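Local coordinates for Acarbose/maltose binding protein GacH (Streptomyces glaucescens, PDB 3K01) that binds acarbose and an acarbose homolog, and probably maltose, as the extracellular solute receptor of an ABC transporter, at residues E91-A96 with V364-I369. Numbering follows the deposited sequence. Where two conformers were deposited one is given.
Sequences EVAWVA and VERPWI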
loop_
_atom_site.group_PDB
_atom_site.type_symbol
_atom_site.label_atom_id
_atom_site.label_comp_id
_atom_site.label_asym_id
_atom_site.label_seq_id
_atom_site.Cartn_x
_atom_site.Cartn_y
_atom_site.Cartn_z
ATOM N N GLU A 91 1.722 -2.477 9.573
ATOM C CA GLU A 91 1.304 -2.261 8.199
ATOM C C GLU A 91 -0.196 -1.982 8.226
ATOM O O GLU A 91 -0.877 -2.365 9.177
ATOM C CB GLU A 91 1.640 -3.495 7.378
ATOM C CG GLU A 91 1.752 -3.252 5.893
ATOM C CD GLU A 91 0.513 -3.678 5.122
ATOM O OE1 GLU A 91 -0.379 -4.373 5.681
ATOM O OE2 GLU A 91 0.436 -3.337 3.925
ATOM N N VAL A 92 -0.732 -1.303 7.211
ATOM C CA VAL A 92 -2.140 -0.925 7.274
ATOM C C VAL A 92 -3.081 -2.107 7.578
ATOM O O VAL A 92 -4.027 -1.958 8.357
ATOM C CB VAL A 92 -2.626 -0.152 6.040
ATOM C CG1 VAL A 92 -1.990 1.248 5.967
ATOM C CG2 VAL A 92 -2.422 -0.927 4.718
ATOM N N ALA A 93 -2.846 -3.269 6.976
ATOM C CA ALA A 93 -3.704 -4.448 7.214
ATOM C C ALA A 93 -3.445 -5.058 8.590
ATOM O O ALA A 93 -4.293 -5.776 9.137
ATOM C CB ALA A 93 -3.486 -5.517 6.138
ATOM N N TRP A 94 -2.274 -4.795 9.165
ATOM C CA TRP A 94 -1.921 -5.413 10.444
ATOM C C TRP A 94 -2.687 -4.773 11.599
ATOM O O TRP A 94 -2.770 -5.391 12.663
ATOM C CB TRP A 94 -0.431 -5.335 10.743
ATOM C CG TRP A 94 0.471 -6.075 9.812
ATOM C CD1 TRP A 94 0.127 -6.766 8.680
ATOM C CD2 TRP A 94 1.893 -6.102 9.905
ATOM N NE1 TRP A 94 1.276 -7.246 8.082
ATOM C CE2 TRP A 94 2.369 -6.858 8.818
ATOM C CE3 TRP A 94 2.818 -5.566 10.817
ATOM C CZ2 TRP A 94 3.741 -7.070 8.598
ATOM C CZ3 TRP A 94 4.180 -5.790 10.606
ATOM C CH2 TRP A 94 4.616 -6.544 9.506
ATOM N N VAL A 95 -3.215 -3.561 11.436
ATOM C CA VAL A 95 -3.978 -2.954 12.522
ATOM C C VAL A 95 -5.151 -3.848 12.895
ATOM O O VAL A 95 -5.281 -4.218 14.069
ATOM C CB VAL A 95 -4.445 -1.543 12.161
ATOM C CG1 VAL A 95 -5.291 -0.958 13.308
ATOM C CG2 VAL A 95 -3.246 -0.654 11.892
ATOM N N ALA A 96 -5.988 -4.209 11.933
ATOM C CA ALA A 96 -7.126 -5.074 12.230
ATOM C C ALA A 96 -6.668 -6.479 12.608
ATOM O O ALA A 96 -7.285 -7.110 13.470
ATOM C CB ALA A 96 -8.066 -5.129 11.069
ATOM N N VAL A 364 -7.691 3.405 -2.600
ATOM C CA VAL A 364 -8.954 2.857 -2.115
ATOM C C VAL A 364 -8.636 2.078 -0.856
ATOM O O VAL A 364 -7.695 1.303 -0.824
ATOM C CB VAL A 364 -9.593 1.914 -3.190
ATOM C CG1 VAL A 364 -10.850 1.207 -2.642
ATOM C CG2 VAL A 364 -9.926 2.688 -4.447
ATOM N N GLU A 365 -9.460 2.271 0.173
ATOM C CA GLU A 365 -9.244 1.592 1.424
ATOM C C GLU A 365 -9.332 0.080 1.279
ATOM O O GLU A 365 -10.129 -0.429 0.476
ATOM C CB GLU A 365 -10.313 2.019 2.423
ATOM C CG GLU A 365 -10.227 3.472 2.875
ATOM C CD GLU A 365 -11.361 3.871 3.808
ATOM O OE1 GLU A 365 -11.837 3.010 4.565
ATOM O OE2 GLU A 365 -11.764 5.064 3.790
ATOM N N ARG A 366 -8.544 -0.625 2.065
ATOM C CA ARG A 366 -8.734 -2.064 2.258
ATOM C C ARG A 366 -10.001 -2.281 3.086
ATOM O O ARG A 366 -10.468 -1.363 3.756
ATOM C CB ARG A 366 -7.597 -2.641 3.107
ATOM C CG ARG A 366 -6.212 -2.356 2.630
ATOM C CD ARG A 366 -5.725 -3.296 1.545
ATOM N NE ARG A 366 -4.313 -3.016 1.350
ATOM C CZ ARG A 366 -3.279 -3.726 1.797
ATOM N NH1 ARG A 366 -3.416 -4.920 2.384
ATOM N NH2 ARG A 366 -2.062 -3.278 1.527
ATOM N N PRO A 367 -10.528 -3.523 3.094
ATOM C CA PRO A 367 -11.486 -3.847 4.142
ATOM C C PRO A 367 -10.707 -3.994 5.451
ATOM O O PRO A 367 -9.772 -4.785 5.550
ATOM C CB PRO A 367 -12.089 -5.194 3.687
ATOM C CG PRO A 367 -11.092 -5.764 2.775
ATOM C CD PRO A 367 -10.250 -4.660 2.191
ATOM N N TRP A 368 -11.130 -3.242 6.465
ATOM C CA TRP A 368 -10.362 -3.166 7.700
ATOM C C TRP A 368 -10.817 -4.241 8.676
ATOM O O TRP A 368 -11.348 -3.956 9.760
ATOM C CB TRP A 368 -10.460 -1.762 8.304
ATOM C CG TRP A 368 -10.063 -0.692 7.340
ATOM C CD1 TRP A 368 -10.857 0.321 6.894
ATOM C CD2 TRP A 368 -8.789 -0.542 6.676
ATOM N NE1 TRP A 368 -10.158 1.110 5.998
ATOM C CE2 TRP A 368 -8.896 0.613 5.857
ATOM C CE3 TRP A 368 -7.584 -1.243 6.704
ATOM C CZ2 TRP A 368 -7.855 1.057 5.054
ATOM C CZ3 TRP A 368 -6.543 -0.789 5.919
ATOM C CH2 TRP A 368 -6.693 0.367 5.102
ATOM N N ILE A 369 -10.607 -5.484 8.268
ATOM C CA ILE A 369 -11.129 -6.651 8.993
ATOM C C ILE A 369 -9.985 -7.602 9.320
ATOM O O ILE A 369 -8.914 -7.548 8.696
ATOM C CB ILE A 369 -12.260 -7.368 8.211
ATOM C CG1 ILE A 369 -11.739 -7.955 6.891
ATOM C CG2 ILE A 369 -13.424 -6.413 7.955
ATOM C CD1 ILE A 369 -12.793 -8.801 6.160
HETATM O O HOH W 1 -6.449 -6.667 7.812
#
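With CG anti to the backbone N (chi1 -158°) and a bend at chi2, Glu91, in one of its two conformers, reaches out to Arg366, whose own chain bends at chi2 (-83°) and crosses it at about a right angle. They form a long, perhaps part-time salt bridge, Glu91 OE2 to Arg366 NH2 at 3.5 Å, with carboxylate and guanidinium planes 50° apart. The other carboxylate oxygen serves the helix: as N-cap, Glu91 OE1 accepts from Ala93 N at 3.0 Å, met from above the carboxylate plane. A glutamate suits this place because in this conformer its two oxygens can divide the tasks, and its negative charge would probably be favoured beside the helix N-terminus. Arginine adds length and a flat end that apolar groups can cover: Val92 CG2 lies over one face of the guanidinium, 4.0 Å from Arg366 NH2, while Ala93 CB approaches Arg366 NH1 obliquely. The branch point of Val92 also meets the indole, Val92 CB to Trp368 CZ3 at 4.0 Å. Trp368 NE1 donates to Glu365 OE1 at 2.9 Å, nearly in the ring plane, which helps hold the indole's rotation. Further along, small Ala96 lets the backbone come close, its CB 3.5 Å from Ile369 O, and a water donates to both Ala93 O and Ile369 O. Thus the start of helix 92-100, directly after strand 87-91, packs on the loop between strand 363-364 and helix 376-387; both strands pair with strand 293-302, where Gln295 O accepts from Arg366 NE.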